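Local coordinates for lipolytic protein G-D-S-L family (Chitinophaga pinensis, PDB 4Q7Q) that probably hydrolyses ester bonds as a lipase or acylhydrolase of the SGNH (GDSL-like) family, although its substrate is not known, at residues K4-T16 with L68-N81. Numbering follows the deposited sequence.
Sequences KELTWVAIGDSIT and LIKADVYSVFLGTN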
ATOM      1  N   LYS A   4     -27.673   6.273   6.847  1.00 22.90           N
ATOM      2  CA  LYS A   4     -26.288   6.712   7.070  1.00 23.78           C
ATOM      3  C   LYS A   4     -25.337   6.478   5.890  1.00 23.39           C
ATOM      4  O   LYS A   4     -24.123   6.391   6.082  1.00 24.15           O
ATOM      5  CB  LYS A   4     -25.717   6.077   8.342  1.00 27.05           C
ATOM      6  CG  LYS A   4     -26.243   6.687   9.633  1.00 30.52           C
ATOM      7  CD  LYS A   4     -25.582   6.024  10.833  1.00 32.36           C
ATOM      8  CE  LYS A   4     -25.486   6.964  12.019  1.00 33.40           C
ATOM      9  NZ  LYS A   4     -24.648   6.373  13.101  1.00 33.16           N
ATOM     10  N   GLU A   5     -25.880   6.396   4.678  1.00 25.01           N
ATOM     11  CA  GLU A   5     -25.059   6.099   3.505  1.00 26.15           C
ATOM     12  C   GLU A   5     -24.001   7.159   3.259  1.00 25.90           C
ATOM     13  O   GLU A   5     -24.303   8.353   3.202  1.00 27.05           O
ATOM     14  CB  GLU A   5     -25.917   5.930   2.249  1.00 28.96           C
ATOM     15  CG  GLU A   5     -25.084   5.807   0.976  1.00 32.86           C
ATOM     16  CD  GLU A   5     -25.927   5.630  -0.272  1.00 36.65           C
ATOM     17  OE1 GLU A   5     -26.778   4.716  -0.289  1.00 37.05           O
ATOM     18  OE2 GLU A   5     -25.736   6.406  -1.236  1.00 38.78           O
ATOM     19  N   LEU A   6     -22.755   6.712   3.127  1.00 24.45           N
ATOM     20  CA  LEU A   6     -21.650   7.601   2.812  1.00 24.95           C
ATOM     21  C   LEU A   6     -20.852   7.051   1.639  1.00 24.10           C
ATOM     22  O   LEU A   6     -20.517   5.865   1.599  1.00 25.11           O
ATOM     23  CB  LEU A   6     -20.728   7.772   4.022  1.00 26.46           C
ATOM     24  CG  LEU A   6     -21.333   8.406   5.274  1.00 27.83           C
ATOM     25  CD1 LEU A   6     -20.335   8.351   6.423  1.00 28.31           C
ATOM     26  CD2 LEU A   6     -21.774   9.839   4.994  1.00 27.87           C
ATOM     27  N   THR A   7     -20.554   7.919   0.682  1.00 23.27           N
ATOM     28  CA  THR A   7     -19.714   7.552  -0.444  1.00 22.97           C
ATOM     29  C   THR A   7     -18.252   7.737  -0.046  1.00 21.84           C
ATOM     30  O   THR A   7     -17.851   8.812   0.403  1.00 22.88           O
ATOM     31  CB  THR A   7     -20.039   8.392  -1.692  1.00 24.81           C
ATOM     32  OG1 THR A   7     -21.377   8.104  -2.129  1.00 26.69           O
ATOM     33  CG2 THR A   7     -19.067   8.081  -2.820  1.00 26.74           C
ATOM     34  N   TRP A   8     -17.473   6.675  -0.206  1.00 20.17           N
ATOM     35  CA  TRP A   8     -16.072   6.652   0.187  1.00 18.53           C
ATOM     36  C   TRP A   8     -15.200   6.373  -1.026  1.00 18.78           C
ATOM     37  O   TRP A   8     -15.268   5.288  -1.601  1.00 20.41           O
ATOM     38  CB  TRP A   8     -15.857   5.562   1.240  1.00 18.70           C
ATOM     39  CG  TRP A   8     -14.425   5.125   1.447  1.00 18.05           C
ATOM     40  CD1 TRP A   8     -13.300   5.907   1.408  1.00 16.99           C
ATOM     41  CD2 TRP A   8     -13.976   3.791   1.702  1.00 17.89           C
ATOM     42  NE1 TRP A   8     -12.184   5.139   1.646  1.00 17.95           N
ATOM     43  CE2 TRP A   8     -12.573   3.835   1.822  1.00 16.93           C
ATOM     44  CE3 TRP A   8     -14.627   2.560   1.845  1.00 18.44           C
ATOM     45  CZ2 TRP A   8     -11.809   2.695   2.073  1.00 18.22           C
ATOM     46  CZ3 TRP A   8     -13.870   1.432   2.099  1.00 19.39           C
ATOM     47  CH2 TRP A   8     -12.475   1.508   2.216  1.00 18.91           C
ATOM     48  N   VAL A   9     -14.388   7.356  -1.403  1.00 18.47           N
ATOM     49  CA  VAL A   9     -13.426   7.192  -2.485  1.00 17.87           C
ATOM     50  C   VAL A   9     -12.095   6.733  -1.900  1.00 16.03           C
ATOM     51  O   VAL A   9     -11.501   7.423  -1.062  1.00 17.34           O
ATOM     52  CB  VAL A   9     -13.239   8.497  -3.288  1.00 17.83           C
ATOM     53  CG1 VAL A   9     -12.096   8.370  -4.284  1.00 19.39           C
ATOM     54  CG2 VAL A   9     -14.527   8.852  -4.003  1.00 19.45           C
ATOM     55  N   ALA A  10     -11.655   5.546  -2.311  1.00 15.60           N
ATOM     56  CA  ALA A  10     -10.393   4.994  -1.845  1.00 15.63           C
ATOM     57  C   ALA A  10      -9.331   5.209  -2.911  1.00 15.72           C
ATOM     58  O   ALA A  10      -9.328   4.536  -3.936  1.00 16.73           O
ATOM     59  CB  ALA A  10     -10.546   3.507  -1.534  1.00 16.37           C
ATOM     60  N   ILE A  11      -8.438   6.162  -2.667  1.00 15.35           N
ATOM     61  CA  ILE A  11      -7.362   6.468  -3.599  1.00 13.40           C
ATOM     62  C   ILE A  11      -6.162   5.625  -3.204  1.00 13.56           C
ATOM     63  O   ILE A  11      -5.810   5.540  -2.022  1.00 15.46           O
ATOM     64  CB  ILE A  11      -7.001   7.972  -3.553  1.00 14.95           C
ATOM     65  CG1 ILE A  11      -8.210   8.796  -3.993  1.00 16.39           C
ATOM     66  CG2 ILE A  11      -5.772   8.288  -4.424  1.00 16.65           C
ATOM     67  CD1 ILE A  11      -8.047  10.274  -3.806  1.00 16.91           C
ATOM     68  N   GLY A  12      -5.528   4.996  -4.175  1.00 14.11           N
ATOM     69  CA  GLY A  12      -4.396   4.161  -3.844  1.00 13.23           C
ATOM     70  C   GLY A  12      -3.678   3.577  -5.035  1.00 12.68           C
ATOM     71  O   GLY A  12      -3.866   4.020  -6.176  1.00 13.95           O
ATOM     72  N   ASP A  13      -2.834   2.590  -4.744  1.00 12.71           N
ATOM     73  CA  ASP A  13      -2.047   1.888  -5.750  1.00 12.82           C
ATOM     74  C   ASP A  13      -2.594   0.458  -5.903  1.00 13.18           C
ATOM     75  O   ASP A  13      -3.796   0.249  -5.750  1.00 14.55           O
ATOM     76  CB  ASP A  13      -0.560   1.899  -5.378  1.00 14.97           C
ATOM     77  CG  ASP A  13      -0.312   1.477  -3.930  1.00 16.20           C
ATOM     78  OD1 ASP A  13      -1.036   0.581  -3.433  1.00 17.57           O
ATOM     79  OD2 ASP A  13       0.598   2.049  -3.279  1.00 17.44           O
ATOM     80  N   SER A  14      -1.736  -0.523  -6.169  1.00 14.03           N
ATOM     81  CA  SER A  14      -2.211  -1.888  -6.381  1.00 13.98           C
ATOM     82  C   SER A  14      -2.893  -2.471  -5.151  1.00 14.19           C
ATOM     83  O   SER A  14      -3.817  -3.254  -5.274  1.00 15.37           O
ATOM     84  CB  SER A  14      -1.069  -2.814  -6.804  1.00 15.91           C
ATOM     85  OG  SER A  14       0.010  -2.701  -5.905  1.00 18.63           O
ATOM     86  N   ILE A  15      -2.433  -2.103  -3.964  1.00 13.92           N
ATOM     87  CA  ILE A  15      -3.028  -2.642  -2.748  1.00 14.46           C
ATOM     88  C   ILE A  15      -4.529  -2.309  -2.668  1.00 15.34           C
ATOM     89  O   ILE A  15      -5.323  -3.101  -2.159  1.00 16.80           O
ATOM     90  CB  ILE A  15      -2.228  -2.203  -1.515  1.00 14.66           C
ATOM     91  CG1 ILE A  15      -0.835  -2.837  -1.585  1.00 15.84           C
ATOM     92  CG2 ILE A  15      -2.926  -2.579  -0.223  1.00 14.69           C
ATOM     93  CD1 ILE A  15       0.162  -2.308  -0.577  1.00 19.97           C
ATOM     94  N   THR A  16      -4.909  -1.166  -3.239  1.00 14.57           N
ATOM     95  CA  THR A  16      -6.303  -0.735  -3.322  1.00 14.06           C
ATOM     96  C   THR A  16      -6.970  -1.302  -4.567  1.00 14.96           C
ATOM     97  O   THR A  16      -8.061  -1.864  -4.497  1.00 15.32           O
ATOM     98  CB  THR A  16      -6.374   0.799  -3.330  1.00 13.54           C
ATOM     99  OG1 THR A  16      -5.806   1.280  -2.106  1.00 14.76           O
ATOM    100  CG2 THR A  16      -7.808   1.293  -3.467  1.00 14.47           C
ATOM    101  N   LEU A  68     -12.279  11.380 -10.600  1.00 21.50           N
ATOM    102  CA  LEU A  68     -12.623  11.554  -9.194  1.00 21.64           C
ATOM    103  C   LEU A  68     -13.928  12.324  -9.066  1.00 24.30           C
ATOM    104  O   LEU A  68     -14.133  13.328  -9.750  1.00 25.56           O
ATOM    105  CB  LEU A  68     -11.521  12.305  -8.452  1.00 21.43           C
ATOM    106  CG  LEU A  68     -10.230  11.530  -8.217  1.00 21.61           C
ATOM    107  CD1 LEU A  68      -9.161  12.470  -7.692  1.00 22.62           C
ATOM    108  CD2 LEU A  68     -10.479  10.398  -7.236  1.00 21.90           C
ATOM    109  N   ILE A  69     -14.807  11.857  -8.188  1.00 25.05           N
ATOM    110  CA  ILE A  69     -16.074  12.547  -7.982  1.00 25.48           C
ATOM    111  C   ILE A  69     -16.198  13.083  -6.564  1.00 25.38           C
ATOM    112  O   ILE A  69     -15.386  12.780  -5.694  1.00 24.16           O
ATOM    113  CB  ILE A  69     -17.287  11.640  -8.280  1.00 29.18           C
ATOM    114  CG1 ILE A  69     -17.394  10.520  -7.248  1.00 30.46           C
ATOM    115  CG2 ILE A  69     -17.205  11.078  -9.695  1.00 31.40           C
ATOM    116  CD1 ILE A  69     -18.703   9.745  -7.337  1.00 31.60           C
ATOM    117  N   LYS A  70     -17.218  13.899  -6.346  1.00 26.40           N
ATOM    118  CA  LYS A  70     -17.521  14.399  -5.015  1.00 27.28           C
ATOM    119  C   LYS A  70     -18.008  13.247  -4.134  1.00 27.36           C
ATOM    120  O   LYS A  70     -18.877  12.464  -4.532  1.00 28.85           O
ATOM    121  CB  LYS A  70     -18.580  15.498  -5.100  1.00 29.21           C
ATOM    122  CG  LYS A  70     -18.918  16.149  -3.773  1.00 31.56           C
ATOM    123  CD  LYS A  70     -19.996  17.208  -3.968  1.00 34.05           C
ATOM    124  CE  LYS A  70     -20.274  17.987  -2.689  1.00 36.74           C
ATOM    125  NZ  LYS A  70     -21.153  19.166  -2.950  1.00 39.53           N
ATOM    126  N   ALA A  71     -17.434  13.142  -2.942  1.00 24.98           N
ATOM    127  CA  ALA A  71     -17.760  12.062  -2.019  1.00 23.26           C
ATOM    128  C   ALA A  71     -17.649  12.553  -0.586  1.00 22.96           C
ATOM    129  O   ALA A  71     -17.146  13.651  -0.335  1.00 25.06           O
ATOM    130  CB  ALA A  71     -16.837  10.871  -2.239  1.00 24.79           C
ATOM    131  N   ASP A  72     -18.096  11.724   0.351  1.00 23.41           N
ATOM    132  CA  ASP A  72     -18.208  12.130   1.745  1.00 24.17           C
ATOM    133  C   ASP A  72     -16.905  11.926   2.502  1.00 23.58           C
ATOM    134  O   ASP A  72     -16.608  12.652   3.452  1.00 24.21           O
ATOM    135  CB  ASP A  72     -19.329  11.351   2.435  1.00 24.86           C
ATOM    136  CG  ASP A  72     -20.674  11.561   1.775  1.00 27.23           C
ATOM    137  OD1 ASP A  72     -21.163  12.706   1.803  1.00 29.51           O
ATOM    138  OD2 ASP A  72     -21.241  10.586   1.231  1.00 27.02           O
ATOM    139  N   VAL A  73     -16.137  10.920   2.091  1.00 23.12           N
ATOM    140  CA  VAL A  73     -14.856  10.635   2.719  1.00 21.30           C
ATOM    141  C   VAL A  73     -13.892  10.109   1.672  1.00 20.05           C
ATOM    142  O   VAL A  73     -14.284   9.369   0.771  1.00 20.76           O
ATOM    143  CB  VAL A  73     -14.995   9.626   3.896  1.00 23.03           C
ATOM    144  CG1 VAL A  73     -15.716   8.367   3.455  1.00 23.29           C
ATOM    145  CG2 VAL A  73     -13.641   9.282   4.504  1.00 23.31           C
ATOM    146  N   TYR A  74     -12.635  10.521   1.786  1.00 18.63           N
ATOM    147  CA  TYR A  74     -11.575  10.049   0.914  1.00 17.65           C
ATOM    148  C   TYR A  74     -10.474   9.437   1.764  1.00 18.32           C
ATOM    149  O   TYR A  74     -10.081  10.009   2.785  1.00 19.36           O
ATOM    150  CB  TYR A  74     -10.990  11.209   0.106  1.00 18.63           C
ATOM    151  CG  TYR A  74     -11.972  11.906  -0.814  1.00 18.25           C
ATOM    152  CD1 TYR A  74     -12.929  12.790  -0.311  1.00 19.31           C
ATOM    153  CD2 TYR A  74     -11.930  11.705  -2.190  1.00 18.24           C
ATOM    154  CE1 TYR A  74     -13.821  13.438  -1.150  1.00 19.92           C
ATOM    155  CE2 TYR A  74     -12.826  12.352  -3.043  1.00 18.11           C
ATOM    156  CZ  TYR A  74     -13.768  13.220  -2.514  1.00 19.77           C
ATOM    157  OH  TYR A  74     -14.667  13.877  -3.332  1.00 21.39           O
ATOM    158  N   SER A  75      -9.985   8.269   1.359  1.00 17.39           N
ATOM    159  CA  SER A  75      -8.749   7.754   1.936  1.00 16.00           C
ATOM    160  C   SER A  75      -7.654   7.790   0.881  1.00 15.66           C
ATOM    161  O   SER A  75      -7.921   7.672  -0.323  1.00 16.30           O
ATOM    162  CB  SER A  75      -8.919   6.341   2.513  1.00 16.51           C
ATOM    163  OG  SER A  75      -9.354   5.416   1.534  1.00 16.89           O
ATOM    164  N   VAL A  76      -6.420   7.993   1.331  1.00 16.50           N
ATOM    165  CA  VAL A  76      -5.276   8.016   0.434  1.00 16.17           C
ATOM    166  C   VAL A  76      -4.234   7.039   0.952  1.00 15.84           C
ATOM    167  O   VAL A  76      -3.736   7.187   2.068  1.00 16.62           O
ATOM    168  CB  VAL A  76      -4.663   9.429   0.332  1.00 16.80           C
ATOM    169  CG1 VAL A  76      -3.487   9.448  -0.647  1.00 17.33           C
ATOM    170  CG2 VAL A  76      -5.732  10.434  -0.094  1.00 18.47           C
ATOM    171  N   PHE A  77      -3.913   6.045   0.133  1.00 14.52           N
ATOM    172  CA  PHE A  77      -3.044   4.945   0.536  1.00 13.68           C
ATOM    173  C   PHE A  77      -1.980   4.798  -0.552  1.00 13.22           C
ATOM    174  O   PHE A  77      -2.130   4.005  -1.487  1.00 13.54           O
ATOM    175  CB  PHE A  77      -3.907   3.682   0.650  1.00 15.54           C
ATOM    176  CG  PHE A  77      -3.219   2.478   1.257  1.00 16.18           C
ATOM    177  CD1 PHE A  77      -1.874   2.487   1.612  1.00 15.86           C
ATOM    178  CD2 PHE A  77      -3.947   1.312   1.454  1.00 16.03           C
ATOM    179  CE1 PHE A  77      -1.278   1.348   2.151  1.00 15.91           C
ATOM    180  CE2 PHE A  77      -3.361   0.183   2.009  1.00 15.84           C
ATOM    181  CZ  PHE A  77      -2.022   0.200   2.347  1.00 15.28           C
ATOM    182  N   LEU A  78      -0.917   5.591  -0.435  1.00 12.89           N
ATOM    183  CA  LEU A  78       0.109   5.708  -1.466  1.00 13.83           C
ATOM    184  C   LEU A  78       1.486   5.820  -0.846  1.00 13.98           C
ATOM    185  O   LEU A  78       1.622   6.240   0.297  1.00 15.78           O
ATOM    186  CB  LEU A  78      -0.125   6.964  -2.307  1.00 14.24           C
ATOM    187  CG  LEU A  78      -1.394   6.982  -3.147  1.00 14.18           C
ATOM    188  CD1 LEU A  78      -1.663   8.407  -3.633  1.00 15.94           C
ATOM    189  CD2 LEU A  78      -1.259   6.006  -4.313  1.00 14.78           C
ATOM    190  N   GLY A  79       2.505   5.469  -1.616  1.00 13.10           N
ATOM    191  CA  GLY A  79       3.864   5.727  -1.205  1.00 13.86           C
ATOM    192  C   GLY A  79       4.812   4.563  -1.422  1.00 13.68           C
ATOM    193  O   GLY A  79       6.009   4.763  -1.641  1.00 13.78           O
ATOM    194  N   THR A  80       4.294   3.341  -1.382  1.00 13.59           N
ATOM    195  CA  THR A  80       5.169   2.186  -1.508  1.00 13.41           C
ATOM    196  C   THR A  80       5.857   2.156  -2.879  1.00 13.17           C
ATOM    197  O   THR A  80       7.042   1.821  -2.988  1.00 14.46           O
ATOM    198  CB  THR A  80       4.448   0.856  -1.164  1.00 14.98           C
ATOM    199  OG1 THR A  80       5.428  -0.153  -0.898  1.00 16.14           O
ATOM    200  CG2 THR A  80       3.521   0.395  -2.282  1.00 15.08           C
ATOM    201  N   ASN A  81       5.146   2.563  -3.924  1.00 12.83           N
ATOM    202  CA  ASN A  81       5.767   2.592  -5.247  1.00 12.85           C
ATOM    203  C   ASN A  81       6.718   3.766  -5.410  1.00 12.99           C
ATOM    204  O   ASN A  81       7.716   3.647  -6.114  1.00 15.39           O
ATOM    205  CB  ASN A  81       4.715   2.562  -6.354  1.00 14.47           C
ATOM    206  CG  ASN A  81       3.929   1.274  -6.355  1.00 15.40           C
ATOM    207  OD1 ASN A  81       4.477   0.208  -6.071  1.00 19.27           O
ATOM    208  ND2 ASN A  81       2.638   1.358  -6.650  1.00 15.75           N
TER
HETATM  209  O   HOH W   1      -7.382   4.259   0.155  1.00 16.95           O
HETATM  210  O   HOH W   2      -3.174   1.517  -1.997  1.00 16.25           O
HETATM  211  O   HOH W   3       2.290   3.918  -4.176  1.00 17.04           O
HETATM  212  O   HOH W   4       1.572   2.544  -0.449  1.00 24.85           O
HETATM  213  O   HOH W   5       1.286  -0.813  -7.059  1.00 38.75           O
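Trp8 reaches across to Ser75 with its indole N-H: NE1 to OG measures 2.8 Å. Ser75 OG is met at the ring edge, only 6° out of plane, while Ala10 CB sits over one face, offset toward the rim. With CG anti to the backbone N (chi1 162°), the indole lies along the face it shares with Ala10, Val73 and Ser75. There Val73 CG1 fills the hollow beside Trp8 CB at 3.6 Å. Ser75 OG also meets a water that donates to Ile11 O, so indole, hydroxyl, water and strand carbonyl form one polar chain; Leu34 and Leu37 of helix 33-40 pack on the indole. A leucine in place of Trp8 would probably leave Ser75 OG without its indole donor and open a gap over Ala10 CB and toward Leu34 and Leu37, where the ring had been.

Beneath these side chains, strands 6-12 and 73-77 run parallel, 16° apart, bonded alternately from Val73 N to Thr7 O through to Phe77 N to Ile11 O. On the opposite face, Val9 is the bump: its CB lies 3.6 Å from Tyr74 CD2, and CG1 meets Leu68 CD2. Val9 CG2 presses on Ala71 CB at 3.5 Å. At the strand start, Asp72 OD2 accepts from Thr7 N through its anti lone pair (2.8 Å).

At the other end, Leu78 CD2 fits against bare Gly12, 3.5 Å from its C, while Ile15 CG2 packs on Phe77 CE2. Asp13 OD1 caps the following helix at Ile15 N, and two waters link its OD2 to the backbone N-H groups of Gly79, Thr80 and Asn81. The hydrogen bond between Ser14 OG and His238 is consistent with Ser14 being the nucleophile of a Ser-His-Asp triad, placed where the adjacent central parallel strands of an SGNH-hydrolase alpha/beta fold end.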